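Local coordinates for ferulic acid esterase, AmCE1/Fae1A (Anaeromyces mucronatus, PDB 5CXX), which probably hydrolyses feruloyl esters as a carbohydrate esterase of the alpha/beta-hydrolase fold, and binds ferulic acid in its pocket, at residues Y118-I130 with M157-R169. Numbering follows the deposited sequence. Where two conformers were deposited one is given.
Sequences YYKGYDNFINELI and MGARTSLYIGYMR. With FER (3-(4-hydroxy-3-methoxyphenyl)-2-propenoic acid), chain D; GOL (glycerol), chain F.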
# COMPACT_ATOMS: atom_id res chain seq x y z
N TYR A 118 16.35 5.17 -10.69
CA TYR A 118 15.63 5.54 -9.45
C TYR A 118 14.56 4.48 -9.07
O TYR A 118 14.36 4.12 -7.90
CB TYR A 118 15.01 6.97 -9.61
CG TYR A 118 14.28 7.47 -8.38
CD1 TYR A 118 14.98 7.71 -7.19
CD2 TYR A 118 12.93 7.80 -8.44
CE1 TYR A 118 14.30 8.15 -6.06
CE2 TYR A 118 12.25 8.28 -7.33
CZ TYR A 118 12.95 8.45 -6.13
OH TYR A 118 12.24 8.89 -5.01
N TYR A 119 13.86 3.93 -10.09
CA TYR A 119 12.88 2.91 -9.77
C TYR A 119 13.45 1.71 -9.04
O TYR A 119 12.69 1.08 -8.26
CB TYR A 119 12.22 2.43 -11.08
CG TYR A 119 11.64 3.50 -11.97
CD1 TYR A 119 11.18 4.74 -11.48
CD2 TYR A 119 11.49 3.26 -13.34
CE1 TYR A 119 10.66 5.70 -12.33
CE2 TYR A 119 10.92 4.22 -14.17
CZ TYR A 119 10.51 5.42 -13.66
OH TYR A 119 10.01 6.37 -14.52
N LYS A 120 14.70 1.33 -9.35
CA LYS A 120 15.29 0.13 -8.72
C LYS A 120 15.23 0.18 -7.18
O LYS A 120 15.11 -0.84 -6.52
CB LYS A 120 16.75 -0.03 -9.14
CG LYS A 120 16.85 -0.45 -10.64
CD LYS A 120 18.34 -0.56 -10.98
CE LYS A 120 18.53 -0.84 -12.50
NZ LYS A 120 19.98 -0.76 -12.82
N GLY A 121 15.34 1.39 -6.61
CA GLY A 121 15.25 1.53 -5.16
C GLY A 121 13.89 1.20 -4.58
O GLY A 121 13.80 0.65 -3.46
N TYR A 122 12.84 1.43 -5.36
CA TYR A 122 11.52 1.01 -4.96
C TYR A 122 11.37 -0.50 -5.11
O TYR A 122 10.74 -1.18 -4.27
CB TYR A 122 10.40 1.75 -5.83
CG TYR A 122 10.30 3.20 -5.42
CD1 TYR A 122 11.24 4.13 -5.85
CD2 TYR A 122 9.22 3.61 -4.57
CE1 TYR A 122 11.15 5.49 -5.40
CE2 TYR A 122 9.13 4.97 -4.16
CZ TYR A 122 10.09 5.84 -4.55
OH TYR A 122 10.01 7.18 -4.12
N ASP A 123 11.93 -1.03 -6.20
CA ASP A 123 11.89 -2.50 -6.37
C ASP A 123 12.57 -3.19 -5.21
O ASP A 123 12.12 -4.26 -4.73
CB ASP A 123 12.59 -2.93 -7.67
CG ASP A 123 12.00 -2.28 -8.92
OD1 ASP A 123 10.81 -1.89 -8.84
OD2 ASP A 123 12.73 -2.21 -9.93
N ASN A 124 13.64 -2.60 -4.68
CA ASN A 124 14.39 -3.23 -3.63
C ASN A 124 13.67 -3.21 -2.30
O ASN A 124 14.10 -3.87 -1.33
CB ASN A 124 15.79 -2.53 -3.50
CG ASN A 124 16.78 -3.40 -2.79
OD1 ASN A 124 16.90 -4.61 -3.10
ND2 ASN A 124 17.58 -2.79 -1.91
N PHE A 125 12.57 -2.47 -2.22
CA PHE A 125 11.78 -2.40 -1.02
C PHE A 125 11.23 -3.78 -0.61
O PHE A 125 11.02 -4.00 0.58
CB PHE A 125 10.61 -1.40 -1.17
CG PHE A 125 9.89 -1.19 0.15
CD1 PHE A 125 10.52 -0.47 1.17
CD2 PHE A 125 8.65 -1.76 0.40
CE1 PHE A 125 9.92 -0.34 2.43
CE2 PHE A 125 8.05 -1.63 1.61
CZ PHE A 125 8.66 -0.89 2.65
N ILE A 126 11.11 -4.71 -1.57
CA ILE A 126 10.70 -6.07 -1.16
C ILE A 126 11.69 -6.64 -0.13
O ILE A 126 11.28 -7.25 0.85
CB ILE A 126 10.55 -6.99 -2.38
CG1 ILE A 126 9.98 -8.36 -1.95
CG2 ILE A 126 11.93 -7.24 -3.09
CD1 ILE A 126 9.53 -9.19 -3.20
N ASN A 127 12.97 -6.34 -0.26
CA ASN A 127 13.96 -6.81 0.67
C ASN A 127 13.92 -6.01 2.00
O ASN A 127 14.01 -6.60 3.09
CB ASN A 127 15.38 -6.75 0.04
CG ASN A 127 15.46 -7.67 -1.15
OD1 ASN A 127 15.09 -8.84 -1.00
ND2 ASN A 127 15.82 -7.17 -2.34
N GLU A 128 13.74 -4.69 1.89
CA GLU A 128 13.61 -3.82 3.09
C GLU A 128 12.43 -4.27 3.94
O GLU A 128 12.57 -4.44 5.15
CB GLU A 128 13.42 -2.35 2.66
CG GLU A 128 13.24 -1.38 3.86
CD GLU A 128 14.52 -1.29 4.71
OE1 GLU A 128 15.60 -1.74 4.24
OE2 GLU A 128 14.43 -0.80 5.86
N LEU A 129 11.30 -4.54 3.28
CA LEU A 129 10.10 -4.90 4.04
C LEU A 129 10.31 -6.26 4.75
O LEU A 129 10.04 -6.41 5.95
CB LEU A 129 8.88 -4.90 3.09
CG LEU A 129 7.59 -5.35 3.83
CD1 LEU A 129 7.13 -4.31 4.85
CD2 LEU A 129 6.47 -5.60 2.77
N ILE A 130 10.74 -7.27 3.98
CA ILE A 130 10.73 -8.66 4.50
C ILE A 130 11.90 -8.92 5.43
O ILE A 130 11.73 -9.59 6.46
CB ILE A 130 10.71 -9.64 3.28
CG1 ILE A 130 9.35 -9.48 2.60
CG2 ILE A 130 10.99 -11.06 3.74
CD1 ILE A 130 9.29 -10.23 1.21
N MET A 157 3.62 4.66 -7.44
CA MET A 157 4.72 3.72 -7.38
C MET A 157 4.61 2.76 -6.18
O MET A 157 5.05 1.61 -6.25
CB MET A 157 6.09 4.50 -7.28
CG MET A 157 7.29 3.58 -7.55
SD MET A 157 7.38 3.17 -9.34
CE MET A 157 8.93 2.25 -9.38
N GLY A 158 4.06 3.25 -5.07
CA GLY A 158 3.90 2.40 -3.86
C GLY A 158 2.82 1.33 -4.10
O GLY A 158 2.88 0.26 -3.47
N ALA A 159 1.89 1.61 -5.00
CA ALA A 159 0.87 0.63 -5.38
C ALA A 159 1.46 -0.44 -6.35
O ALA A 159 1.09 -1.63 -6.26
CB ALA A 159 -0.29 1.36 -6.06
N ARG A 160 2.30 -0.03 -7.29
CA ARG A 160 3.07 -0.98 -8.07
C ARG A 160 3.88 -1.90 -7.16
O ARG A 160 3.88 -3.13 -7.33
CB ARG A 160 3.97 -0.20 -9.07
CG ARG A 160 5.28 -0.95 -9.32
CD ARG A 160 6.07 -0.30 -10.51
NE ARG A 160 7.46 -0.70 -10.38
CZ ARG A 160 8.34 -0.52 -11.38
NH1 ARG A 160 7.94 0.02 -12.55
NH2 ARG A 160 9.61 -0.86 -11.19
N THR A 161 4.51 -1.29 -6.14
CA THR A 161 5.37 -2.07 -5.28
C THR A 161 4.52 -3.01 -4.42
O THR A 161 4.90 -4.17 -4.19
CB THR A 161 6.23 -1.11 -4.39
OG1 THR A 161 7.02 -0.31 -5.31
CG2 THR A 161 7.16 -1.91 -3.45
N SER A 162 3.36 -2.53 -3.97
CA SER A 162 2.46 -3.39 -3.17
C SER A 162 1.98 -4.59 -3.98
O SER A 162 1.91 -5.72 -3.46
CB SER A 162 1.23 -2.60 -2.69
OG SER A 162 1.61 -1.63 -1.74
N LEU A 163 1.64 -4.38 -5.26
CA LEU A 163 1.16 -5.50 -6.06
C LEU A 163 2.30 -6.50 -6.33
O LEU A 163 2.09 -7.72 -6.28
CB LEU A 163 0.64 -5.02 -7.43
CG LEU A 163 -0.75 -4.42 -7.34
CD1 LEU A 163 -1.10 -3.62 -8.65
CD2 LEU A 163 -1.82 -5.54 -7.12
N TYR A 164 3.50 -5.97 -6.60
CA TYR A 164 4.64 -6.85 -6.87
C TYR A 164 4.91 -7.74 -5.65
O TYR A 164 5.07 -8.96 -5.76
CB TYR A 164 5.85 -5.97 -7.23
CG TYR A 164 7.15 -6.72 -7.36
CD1 TYR A 164 7.31 -7.69 -8.34
CD2 TYR A 164 8.23 -6.34 -6.58
CE1 TYR A 164 8.53 -8.35 -8.48
CE2 TYR A 164 9.48 -7.00 -6.72
CZ TYR A 164 9.58 -8.01 -7.65
OH TYR A 164 10.81 -8.65 -7.80
N ILE A 165 5.02 -7.09 -4.49
CA ILE A 165 5.35 -7.86 -3.30
C ILE A 165 4.20 -8.78 -2.93
O ILE A 165 4.39 -9.96 -2.54
CB ILE A 165 5.72 -6.91 -2.13
CG1 ILE A 165 7.00 -6.12 -2.44
CG2 ILE A 165 5.88 -7.76 -0.84
CD1 ILE A 165 7.20 -4.94 -1.43
N GLY A 166 2.97 -8.27 -3.00
CA GLY A 166 1.78 -9.05 -2.59
C GLY A 166 1.57 -10.28 -3.46
O GLY A 166 1.01 -11.28 -2.95
N TYR A 167 1.98 -10.24 -4.73
CA TYR A 167 1.82 -11.43 -5.55
C TYR A 167 3.08 -12.30 -5.50
O TYR A 167 2.93 -13.56 -5.43
CB TYR A 167 1.45 -11.08 -7.02
CG TYR A 167 -0.05 -10.87 -7.09
CD1 TYR A 167 -0.59 -9.60 -6.81
CD2 TYR A 167 -0.91 -11.92 -7.44
CE1 TYR A 167 -1.97 -9.40 -6.83
CE2 TYR A 167 -2.31 -11.75 -7.45
CZ TYR A 167 -2.82 -10.46 -7.15
OH TYR A 167 -4.20 -10.34 -7.15
N MET A 168 4.28 -11.70 -5.44
CA MET A 168 5.45 -12.59 -5.43
C MET A 168 5.60 -13.27 -4.07
O MET A 168 6.17 -14.39 -4.03
CB MET A 168 6.75 -11.84 -5.74
CG MET A 168 6.78 -11.27 -7.21
SD MET A 168 6.53 -12.49 -8.57
CE MET A 168 4.75 -12.48 -8.82
N ARG A 169 5.12 -12.60 -3.01
CA ARG A 169 5.23 -13.15 -1.65
C ARG A 169 3.86 -13.11 -0.98
O ARG A 169 3.70 -12.64 0.18
CB ARG A 169 6.29 -12.40 -0.83
CG ARG A 169 7.75 -12.68 -1.25
CD ARG A 169 8.14 -14.20 -1.26
NE ARG A 169 7.87 -14.82 0.05
CZ ARG A 169 8.79 -14.93 1.00
NH1 ARG A 169 10.03 -14.36 0.86
NH2 ARG A 169 8.50 -15.58 2.14
C4 FER D . 6.26 6.11 -14.76
C5 FER D . 5.30 7.13 -14.51
C6 FER D . 4.91 7.38 -13.23
C3 FER D . 6.70 5.32 -13.69
C2 FER D . 6.34 5.57 -12.39
C1 FER D . 5.43 6.58 -12.16
C10 FER D . 7.83 3.44 -13.00
C7 FER D . 5.05 6.87 -10.74
C8 FER D . 4.46 8.00 -10.32
C9 FER D . 4.14 8.14 -8.84
O1 FER D . 4.42 7.24 -7.98
O2 FER D . 3.59 9.20 -8.45
O4 FER D . 6.72 5.77 -16.00
O3 FER D . 7.58 4.34 -14.07
C1 GOL F . 12.73 -11.16 0.17
O1 GOL F . 13.96 -10.71 0.75
C2 GOL F . 12.86 -11.44 -1.32
O2 GOL F . 13.92 -12.38 -1.47
C3 GOL F . 11.53 -12.07 -1.81
O3 GOL F . 11.46 -13.44 -1.43
O HOH W 1 8.44 -1.13 -7.72
O HOH W 2 12.23 -1.34 -12.40
O HOH W 3 13.36 -6.72 -6.57
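Ile126 and Ile165 bury the most surface here, running past each other in opposite directions with Ile126 CB 3.7 Å from Ile165 CG1. With CG1 of Ile165 beside its backbone N, CD1 lies against the backbone of Ile126 and also reaches Phe125 CD2. Ile126 CD1 extends the apolar patch to Tyr164 CE2, while Leu129 CD2 meets Ile165 CG2.

At the N-terminal end of helix 157-168, Met157 touches both Tyr119 and Tyr122. Met157 CG sits over the face of the Tyr122 ring, 4.0 Å from the centroid, a CH-pi contact. The chain then bends at chi2 (73°), carrying Met157 CE to Tyr119 CB (3.7 Å) and over the centre of one face of the Arg160 guanidinium; SD makes oblique Met-aromatic contacts with both tyrosine rings. The guanidinium presents its edge to Asp123: Arg160 NH2 donates to the syn lone pair of Asp123 OD1 at 2.8 Å and 168°, part of a salt bridge. The carboxylate and guanidinium planes lie 8° apart. One water joins Asp123 OD1, Arg160 NE and Thr161 OG1, another joins Asp123 OD2 and Arg160 NH2, and Pro183 O takes Arg160 NH1, so the group's rotation is closely fixed.

Ferulic acid lies beside this cluster. Its methoxy C10 rests 3.3 Å above the centre of the Tyr119 ring, whose OH bonds Ser193 OG. Met157 N donates to ferulic acid O1 at 2.8 Å. A serine in place of Tyr119 would probably leave the methoxy group without its aromatic floor and Ser193 without this partner. Helix 157-168 begins just after Ser156, consistent with the nucleophile elbow of an alpha/beta-hydrolase, where the amide following the serine commonly contributes to the oxyanion hole.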